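Long-range contacts in ulvan Lyase-PL25 (PDB 5UAM), which cleaves ulvan, the sulfated cell-wall polysaccharide of green seaweeds, as a beta-propeller enzyme of polysaccharide lyase family 25: residues G78-G83 against Y147-W152; N306-L311 against G363-T368; Y379-D384 against V405-N410. One frame throughout, in Å; residues are numbered along the deposited sequence. Where two conformers were deposited one is given.

Interaction 1: G78-G83 against Y147-W152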
loop_
_atom_site.group_PDB
_atom_site.type_symbol
_atom_site.label_atom_id
_atom_site.label_comp_id
_atom_site.label_asym_id
_atom_site.label_seq_id
_atom_site.Cartn_x
_atom_site.Cartn_y
_atom_site.Cartn_z
ATOM N N GLY A 78 -19.939 -10.189 7.909
ATOM C CA GLY A 78 -18.788 -10.898 7.425
ATOM C C GLY A 78 -17.862 -11.295 8.549
ATOM O O GLY A 78 -18.217 -11.251 9.724
ATOM N N PRO A 79 -16.647 -11.694 8.205
ATOM C CA PRO A 79 -16.035 -11.614 6.875
ATOM C C PRO A 79 -16.533 -12.693 5.909
ATOM O O PRO A 79 -16.947 -13.787 6.302
ATOM C CB PRO A 79 -14.566 -11.826 7.179
ATOM C CG PRO A 79 -14.557 -12.721 8.369
ATOM C CD PRO A 79 -15.718 -12.236 9.210
ATOM N N PHE A 80 -16.439 -12.350 4.628
ATOM C CA PHE A 80 -16.774 -13.240 3.536
ATOM C C PHE A 80 -15.579 -13.323 2.604
ATOM O O PHE A 80 -14.865 -12.335 2.399
ATOM C CB PHE A 80 -17.975 -12.711 2.721
ATOM C CG PHE A 80 -19.240 -12.559 3.511
ATOM C CD1 PHE A 80 -20.028 -13.654 3.765
ATOM C CD2 PHE A 80 -19.648 -11.322 3.966
ATOM C CE1 PHE A 80 -21.217 -13.533 4.495
ATOM C CE2 PHE A 80 -20.839 -11.214 4.695
ATOM C CZ PHE A 80 -21.602 -12.302 4.942
ATOM N N ARG A 81 -15.377 -14.500 2.027
ATOM C CA ARG A 81 -14.321 -14.685 1.038
ATOM C C ARG A 81 -14.770 -14.112 -0.307
ATOM O O ARG A 81 -15.848 -14.449 -0.808
ATOM C CB ARG A 81 -13.995 -16.162 0.881
ATOM C CG ARG A 81 -12.866 -16.387 -0.116
ATOM C CD ARG A 81 -12.373 -17.808 -0.139
ATOM N NE ARG A 81 -13.358 -18.723 -0.666
ATOM C CZ ARG A 81 -13.083 -19.978 -0.997
ATOM N NH1 ARG A 81 -11.842 -20.446 -0.872
ATOM N NH2 ARG A 81 -14.037 -20.762 -1.472
ATOM N N ALA A 82 -13.923 -13.266 -0.913
ATOM C CA ALA A 82 -14.281 -12.592 -2.159
ATOM C C ALA A 82 -13.685 -13.234 -3.407
ATOM O O ALA A 82 -14.086 -12.868 -4.515
ATOM C CB ALA A 82 -13.840 -11.118 -2.100
ATOM N N GLY A 83 -12.738 -14.158 -3.271
ATOM C CA GLY A 83 -12.079 -14.744 -4.432
ATOM C C GLY A 83 -11.110 -15.814 -3.993
ATOM O O GLY A 83 -10.945 -16.073 -2.801
ATOM N N TYR A 147 -23.433 -2.780 -2.784
ATOM C CA TYR A 147 -23.388 -2.607 -1.329
ATOM C C TYR A 147 -23.595 -3.896 -0.552
ATOM O O TYR A 147 -23.947 -3.856 0.625
ATOM C CB TYR A 147 -24.345 -1.499 -0.867
ATOM C CG TYR A 147 -23.961 -0.198 -1.505
ATOM C CD1 TYR A 147 -22.760 0.396 -1.176
ATOM C CD2 TYR A 147 -24.755 0.397 -2.475
ATOM C CE1 TYR A 147 -22.345 1.551 -1.773
ATOM C CE2 TYR A 147 -24.347 1.580 -3.096
ATOM C CZ TYR A 147 -23.130 2.140 -2.732
ATOM O OH TYR A 147 -22.675 3.304 -3.299
ATOM N N ASP A 148 -23.370 -5.043 -1.185
ATOM C CA ASP A 148 -23.618 -6.345 -0.575
ATOM C C ASP A 148 -22.308 -7.116 -0.648
ATOM O O ASP A 148 -21.867 -7.494 -1.737
ATOM C CB ASP A 148 -24.725 -7.077 -1.341
ATOM C CG ASP A 148 -25.069 -8.431 -0.753
ATOM O OD1 ASP A 148 -24.263 -8.980 0.012
ATOM O OD2 ASP A 148 -26.155 -8.981 -1.079
ATOM N N ILE A 149 -21.671 -7.333 0.505
ATOM C CA ILE A 149 -20.359 -7.967 0.544
ATOM C C ILE A 149 -20.414 -9.480 0.651
ATOM O O ILE A 149 -19.367 -10.110 0.827
ATOM C CB ILE A 149 -19.495 -7.414 1.687
ATOM C CG1 ILE A 149 -20.138 -7.660 3.043
ATOM C CG2 ILE A 149 -19.195 -5.940 1.428
ATOM C CD1 ILE A 149 -19.108 -7.527 4.181
ATOM N N SER A 150 -21.607 -10.078 0.553
ATOM C CA SER A 150 -21.747 -11.507 0.832
ATOM C C SER A 150 -21.548 -12.407 -0.382
ATOM O O SER A 150 -21.333 -13.615 -0.201
ATOM C CB SER A 150 -23.107 -11.802 1.478
ATOM O OG SER A 150 -24.180 -11.616 0.567
ATOM N N GLN A 151 -21.638 -11.891 -1.604
ATOM C CA GLN A 151 -21.578 -12.733 -2.796
ATOM C C GLN A 151 -20.757 -12.043 -3.872
ATOM O O GLN A 151 -20.894 -10.834 -4.085
ATOM C CB GLN A 151 -22.980 -13.027 -3.363
ATOM C CG GLN A 151 -23.941 -13.695 -2.426
ATOM C CD GLN A 151 -25.317 -13.861 -3.084
ATOM O OE1 GLN A 151 -25.419 -13.981 -4.308
ATOM N NE2 GLN A 151 -26.375 -13.826 -2.282
ATOM N N TRP A 152 -19.922 -12.830 -4.558
ATOM C CA TRP A 152 -18.873 -12.319 -5.430
ATOM C C TRP A 152 -18.847 -13.063 -6.757
ATOM O O TRP A 152 -19.229 -14.234 -6.849
ATOM C CB TRP A 152 -17.504 -12.476 -4.721
ATOM C CG TRP A 152 -17.512 -11.623 -3.507
ATOM C CD1 TRP A 152 -18.012 -11.946 -2.273
ATOM C CD2 TRP A 152 -17.103 -10.273 -3.439
ATOM N NE1 TRP A 152 -17.911 -10.858 -1.435
ATOM C CE2 TRP A 152 -17.362 -9.816 -2.135
ATOM C CE3 TRP A 152 -16.512 -9.396 -4.351
ATOM C CZ2 TRP A 152 -17.086 -8.511 -1.742
ATOM C CZ3 TRP A 152 -16.223 -8.106 -3.948
ATOM C CH2 TRP A 152 -16.517 -7.679 -2.648
#

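Interaction 2: N306-L311 against G363-T368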
loop_
_atom_site.group_PDB
_atom_site.type_symbol
_atom_site.label_atom_id
_atom_site.label_comp_id
_atom_site.label_asym_id
_atom_site.label_seq_id
_atom_site.Cartn_x
_atom_site.Cartn_y
_atom_site.Cartn_z
ATOM N N ASN A 306 9.342 2.001 0.497
ATOM C CA ASN A 306 8.471 3.125 0.223
ATOM C C ASN A 306 7.313 3.208 1.219
ATOM O O ASN A 306 6.896 2.219 1.847
ATOM C CB ASN A 306 7.952 3.039 -1.209
ATOM C CG ASN A 306 7.475 4.348 -1.728
ATOM O OD1 ASN A 306 7.979 5.394 -1.364
ATOM N ND2 ASN A 306 6.484 4.293 -2.611
ATOM N N GLY A 307 6.793 4.422 1.357
ATOM C CA GLY A 307 5.666 4.720 2.213
ATOM C C GLY A 307 4.511 5.242 1.398
ATOM O O GLY A 307 3.979 4.497 0.585
ATOM N N SER A 308 4.111 6.494 1.598
ATOM C CA SER A 308 2.913 7.042 0.979
ATOM C C SER A 308 3.107 8.541 0.825
ATOM O O SER A 308 4.091 9.116 1.293
ATOM C CB SER A 308 1.689 6.765 1.844
ATOM O OG SER A 308 1.929 7.328 3.138
ATOM N N THR A 309 2.153 9.181 0.157
ATOM C CA THR A 309 2.226 10.618 -0.081
ATOM C C THR A 309 0.833 11.228 -0.014
ATOM O O THR A 309 -0.148 10.617 -0.430
ATOM C CB THR A 309 2.935 10.919 -1.426
ATOM O OG1 THR A 309 3.004 12.329 -1.652
ATOM C CG2 THR A 309 2.220 10.289 -2.594
ATOM N N HIS A 310 0.773 12.459 0.504
ATOM C CA HIS A 310 -0.469 13.208 0.642
ATOM C C HIS A 310 -0.163 14.689 0.505
ATOM O O HIS A 310 0.926 15.153 0.876
ATOM C CB HIS A 310 -1.106 12.998 2.034
ATOM C CG HIS A 310 -1.370 11.570 2.366
ATOM N ND1 HIS A 310 -2.403 10.864 1.795
ATOM C CD2 HIS A 310 -0.736 10.721 3.206
ATOM C CE1 HIS A 310 -2.386 9.624 2.269
ATOM N NE2 HIS A 310 -1.393 9.520 3.132
ATOM N N LEU A 311 -1.133 15.436 -0.025
ATOM C CA LEU A 311 -0.977 16.878 -0.162
ATOM C C LEU A 311 -1.507 17.614 1.057
ATOM O O LEU A 311 -2.537 17.240 1.624
ATOM C CB LEU A 311 -1.749 17.394 -1.370
ATOM C CG LEU A 311 -1.377 16.784 -2.715
ATOM C CD1 LEU A 311 -2.140 17.462 -3.832
ATOM C CD2 LEU A 311 0.118 16.873 -2.983
ATOM N N GLY A 363 4.151 3.667 9.007
ATOM C CA GLY A 363 3.001 4.474 9.369
ATOM C C GLY A 363 2.499 5.256 8.179
ATOM O O GLY A 363 3.245 5.531 7.245
ATOM N N ASP A 364 1.230 5.611 8.238
ATOM C CA ASP A 364 0.633 6.565 7.306
ATOM C C ASP A 364 0.350 7.844 8.078
ATOM O O ASP A 364 0.360 7.874 9.318
ATOM C CB ASP A 364 -0.648 5.986 6.688
ATOM C CG ASP A 364 -1.090 6.670 5.396
ATOM O OD1 ASP A 364 -0.360 7.532 4.843
ATOM O OD2 ASP A 364 -2.183 6.305 4.906
ATOM N N PHE A 365 0.115 8.938 7.352
ATOM C CA PHE A 365 -0.018 10.227 8.006
ATOM C C PHE A 365 -1.138 11.029 7.372
ATOM O O PHE A 365 -1.587 10.759 6.256
ATOM C CB PHE A 365 1.289 11.042 7.948
ATOM C CG PHE A 365 1.669 11.470 6.547
ATOM C CD1 PHE A 365 2.378 10.632 5.709
ATOM C CD2 PHE A 365 1.293 12.720 6.072
ATOM C CE1 PHE A 365 2.709 11.063 4.414
ATOM C CE2 PHE A 365 1.616 13.123 4.805
ATOM C CZ PHE A 365 2.325 12.308 3.988
ATOM N N MET A 366 -1.588 12.018 8.124
ATOM C CA MET A 366 -2.522 13.038 7.677
ATOM C C MET A 366 -1.858 14.393 7.865
ATOM O O MET A 366 -1.129 14.596 8.839
ATOM C CB MET A 366 -3.790 12.989 8.521
ATOM C CG MET A 366 -4.546 11.676 8.407
ATOM S SD MET A 366 -6.058 11.667 9.364
ATOM C CE MET A 366 -5.481 12.287 10.939
ATOM N N VAL A 367 -2.123 15.311 6.959
ATOM C CA VAL A 367 -1.545 16.642 7.017
ATOM C C VAL A 367 -2.631 17.648 6.683
ATOM O O VAL A 367 -3.464 17.413 5.800
ATOM C CB VAL A 367 -0.334 16.766 6.070
ATOM C CG1 VAL A 367 -0.691 16.328 4.653
ATOM C CG2 VAL A 367 0.214 18.170 6.094
ATOM N N THR A 368 -2.645 18.762 7.419
ATOM C CA THR A 368 -3.598 19.835 7.192
ATOM C C THR A 368 -2.791 21.044 6.748
ATOM O O THR A 368 -2.365 21.107 5.589
ATOM C CB THR A 368 -4.452 20.058 8.445
ATOM O OG1 THR A 368 -3.591 20.344 9.556
ATOM C CG2 THR A 368 -5.274 18.812 8.763
HETATM O O HOH W 1 3.547 5.361 4.588
HETATM O O HOH W 2 -4.619 18.365 3.500
#

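Interaction 3: Y379-D384 against V405-N410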
loop_
_atom_site.group_PDB
_atom_site.type_symbol
_atom_site.label_atom_id
_atom_site.label_comp_id
_atom_site.label_asym_id
_atom_site.label_seq_id
_atom_site.Cartn_x
_atom_site.Cartn_y
_atom_site.Cartn_z
ATOM N N TYR A 379 5.397 0.453 15.795
ATOM C CA TYR A 379 6.776 0.172 16.151
ATOM C C TYR A 379 6.720 -0.858 17.263
ATOM O O TYR A 379 5.652 -1.147 17.795
ATOM C CB TYR A 379 7.494 1.469 16.557
ATOM C CG TYR A 379 7.004 2.095 17.841
ATOM C CD1 TYR A 379 5.898 2.939 17.873
ATOM C CD2 TYR A 379 7.659 1.851 19.025
ATOM C CE1 TYR A 379 5.480 3.512 19.076
ATOM C CE2 TYR A 379 7.240 2.406 20.226
ATOM C CZ TYR A 379 6.153 3.242 20.243
ATOM O OH TYR A 379 5.748 3.791 21.441
ATOM N N ASN A 380 7.856 -1.450 17.599
ATOM C CA ASN A 380 7.897 -2.365 18.724
ATOM C C ASN A 380 8.713 -1.767 19.859
ATOM O O ASN A 380 9.689 -1.040 19.644
ATOM C CB ASN A 380 8.380 -3.773 18.335
ATOM C CG ASN A 380 7.229 -4.681 17.847
ATOM O OD1 ASN A 380 6.361 -4.238 17.076
ATOM N ND2 ASN A 380 7.217 -5.938 18.284
ATOM N N GLN A 381 8.282 -2.062 21.076
ATOM C CA GLN A 381 9.042 -1.757 22.273
ATOM C C GLN A 381 9.266 -3.103 22.929
ATOM O O GLN A 381 8.312 -3.748 23.381
ATOM C CB GLN A 381 8.314 -0.801 23.218
ATOM C CG GLN A 381 9.212 -0.475 24.423
ATOM C CD GLN A 381 8.586 0.463 25.436
ATOM O OE1 GLN A 381 7.408 0.343 25.773
ATOM N NE2 GLN A 381 9.386 1.399 25.943
ATOM N N ASP A 382 10.519 -3.539 22.966
ATOM C CA ASP A 382 10.838 -4.887 23.414
ATOM C C ASP A 382 10.046 -5.814 22.492
ATOM O O ASP A 382 10.085 -5.627 21.266
ATOM C CB ASP A 382 10.544 -4.999 24.904
ATOM C CG ASP A 382 11.305 -3.965 25.735
ATOM O OD1 ASP A 382 12.501 -3.736 25.456
ATOM O OD2 ASP A 382 10.700 -3.375 26.657
ATOM N N ASN A 383 9.309 -6.786 23.018
ATOM C CA ASN A 383 8.544 -7.703 22.189
ATOM C C ASN A 383 7.090 -7.288 22.044
ATOM O O ASN A 383 6.272 -8.084 21.569
ATOM C CB ASN A 383 8.644 -9.118 22.750
ATOM C CG ASN A 383 9.767 -9.898 22.117
ATOM O OD1 ASN A 383 10.769 -10.209 22.763
ATOM N ND2 ASN A 383 9.608 -10.217 20.835
ATOM N N ASP A 384 6.756 -6.056 22.413
ATOM C CA ASP A 384 5.389 -5.563 22.324
ATOM C C ASP A 384 5.188 -4.761 21.057
ATOM O O ASP A 384 6.064 -3.994 20.649
ATOM C CB ASP A 384 5.053 -4.652 23.494
ATOM C CG ASP A 384 5.057 -5.379 24.804
ATOM O OD1 ASP A 384 5.305 -6.608 24.816
ATOM O OD2 ASP A 384 4.825 -4.703 25.821
ATOM N N VAL A 405 -3.347 3.708 20.374
ATOM C CA VAL A 405 -4.642 3.203 19.945
ATOM C C VAL A 405 -4.729 1.688 20.118
ATOM O O VAL A 405 -5.815 1.134 20.305
ATOM C CB VAL A 405 -4.843 3.604 18.470
ATOM C CG1 VAL A 405 -6.114 3.050 17.918
ATOM C CG2 VAL A 405 -4.825 5.128 18.332
ATOM N N LEU A 406 -3.594 1.005 20.028
ATOM C CA LEU A 406 -3.575 -0.441 20.203
ATOM C C LEU A 406 -2.177 -0.856 20.626
ATOM O O LEU A 406 -1.191 -0.340 20.096
ATOM C CB LEU A 406 -3.967 -1.165 18.896
ATOM C CG LEU A 406 -4.434 -2.603 19.052
ATOM C CD1 LEU A 406 -5.759 -2.671 19.756
ATOM C CD2 LEU A 406 -4.529 -3.265 17.689
ATOM N N ARG A 407 -2.093 -1.755 21.607
ATOM C CA ARG A 407 -0.801 -2.247 22.051
ATOM C C ARG A 407 -0.982 -3.701 22.441
ATOM O O ARG A 407 -1.919 -4.019 23.174
ATOM C CB ARG A 407 -0.300 -1.431 23.245
ATOM C CG ARG A 407 1.123 -1.759 23.624
ATOM C CD ARG A 407 1.669 -0.845 24.722
ATOM N NE ARG A 407 3.034 -1.244 25.057
ATOM C CZ ARG A 407 4.092 -0.442 25.068
ATOM N NH1 ARG A 407 5.274 -0.955 25.375
ATOM N NH2 ARG A 407 3.983 0.860 24.805
ATOM N N LYS A 408 -0.130 -4.577 21.911
ATOM C CA LYS A 408 -0.249 -6.005 22.212
ATOM C C LYS A 408 1.112 -6.599 22.547
ATOM O O LYS A 408 2.063 -6.482 21.777
ATOM C CB LYS A 408 -0.884 -6.764 21.047
ATOM C CG LYS A 408 -2.279 -6.276 20.676
ATOM C CD LYS A 408 -3.292 -6.721 21.697
ATOM C CE LYS A 408 -4.667 -6.224 21.339
ATOM N NZ LYS A 408 -5.661 -6.620 22.373
ATOM N N ASP A 409 1.187 -7.286 23.673
ATOM C CA ASP A 409 2.405 -7.984 24.038
ATOM C C ASP A 409 2.660 -9.140 23.076
ATOM O O ASP A 409 1.728 -9.784 22.573
ATOM C CB ASP A 409 2.285 -8.562 25.453
ATOM C CG ASP A 409 1.820 -7.544 26.473
ATOM O OD1 ASP A 409 2.486 -6.505 26.654
ATOM O OD2 ASP A 409 0.795 -7.788 27.135
ATOM N N ASN A 410 3.945 -9.447 22.879
ATOM C CA ASN A 410 4.351 -10.670 22.199
ATOM C C ASN A 410 3.794 -10.741 20.787
ATOM O O ASN A 410 3.334 -11.792 20.341
ATOM C CB ASN A 410 3.964 -11.904 23.018
ATOM C CG ASN A 410 4.416 -11.797 24.450
ATOM O OD1 ASN A 410 3.616 -11.935 25.397
ATOM N ND2 ASN A 410 5.708 -11.581 24.638
HETATM O O HOH W 3 6.409 2.577 23.910
#

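Interaction 1: G78-G83 against Y147-W152
The F80 ring lies flat against the backbone of S150: CA of S150 sits 3.8 Å from the ring centroid of F80 and only 11° off the ring normal, a CH-pi contact over the face. CD1 of I149 lies at the edge of the same ring, 3.8 Å from CD2 of F80. A second CH-pi contact reverses the roles, with A82 now covering a ring of the other segment. CA of A82 stands 3.7 Å from the centroid of the five-membered ring of W152, and the methyl CB of A82 is 3.6 Å from CD2 of W152. With CG of W152 anti to its carbonyl carbon (chi1 -64°), the indole can fold back on its own loop, and NE1 of W152 donates to O of I149 at 2.8 Å, from above the carbonyl plane. D148 tightens this loop as an Asx turn, OD1 accepting from both N and OG of S150. The contact joins successive sheets of the propeller: strand 75-81 is the last strand of one four-stranded sheet, and 147-152 leads into strand 152-154, the last of the next. I149 and W152 reach I66 on strand 64-70 and I112 on strand 112-116.

Interaction 2: N306-L311 against G363-T368
Two blades of the beta-propeller meet here through the first strands of their four-stranded sheets, 303-311 and 362-367, with H310, S308, D364 and F365 filling the gap. The segments run nearly parallel, at 11°, and their axes approach no closer than 7.2 Å, too far for backbone pairing, so side chains and water make the connection. OD1 of D364 is the focal acceptor. It takes a hydrogen bond from NE2 of H310 at 2.8 Å, on the syn side but tilted from the carboxylate plane, and within the plane of the imidazole, and another from OG of S308 at 2.9 Å, which arrives from well above the carboxylate plane. The backbone N of F365 adds a weak bond to the same oxygen, while OD2 of D364 is held by the backbone N of F418, so both carboxylate oxygens are engaged and the group is fixed in rotation. The carboxylate probably fixes a proton of H310 on NE2 and might favour a charged ring. With CG of F365 placed between its backbone N and carbonyl carbon (chi1 67°), the phenyl ring turns a face to H310. The rings form an edge-to-face pair, centroids of H310 and F365 4.8 Å apart and planes at 81°, in which CD2 of H310 lies over the phenyl toward its rim. G307 and S308 form a classic beta bulge opposite A320. Water extends the junction at both ends: one molecule donates to OG of S308 and O of G363, and another bridges O of L311, at 3.0 Å, and O of V367, at 2.7 Å.

Interaction 3: Y379-D384 against V405-N410
OE1 of Q381 is held by R407 and, weakly, by a water. NH1 of R407 donates to OE1 of Q381 at 2.5 Å, in the carbonyl plane and on a lone pair, with an N-H...O angle of 165°; the length is so short that its exact value is doubtful. The water also donates to OH of Y379 and accepts from NH2 of R407. R407 gets there by an extended chain, CG anti to the backbone N (chi1 -172°), touching V386. That residue lies on strand 384-392, which runs between 373-381 and 400-408: Q381 and D384 close a beta hairpin through a type II' turn, while R407 lies on 400-408, an outermost strand of this sheet. D384 stands at the guanidinium edge, OD2 in a long salt bridge of 3.8 Å to NH1 of R407, the two planes almost perpendicular. Replacing this aspartate by an alanine is likely to leave R407 without its distant acidic partner in the turn, with Q381 and the water still holding the guanidinium. D409 lies alongside D384, its OD1 only 3.1 Å from OD2 of D384, a like-charge approach that R407 may partly offset.

The three contacts lie in series along the chain and differ with depth. Interaction 2, centred about 11 Å from the chain centre, is the most buried and joins the first strands of adjacent blades through a shared carboxylate, an aromatic pair and bridging waters. Interaction 1, about 21 Å out, also joins successive sheets, but through the last strands, where interaction 2 uses the first, and relies on CH-pi and apolar contacts across the boundary. Interaction 3, about 22 Å out, is a surface contact of charged and amide groups within a single sheet. That sheet contains strand 362-367 of interaction 2; the nearest atoms of interactions 2 and 3 are about 8 Å apart, whereas interaction 1 is at least about 17 Å from both.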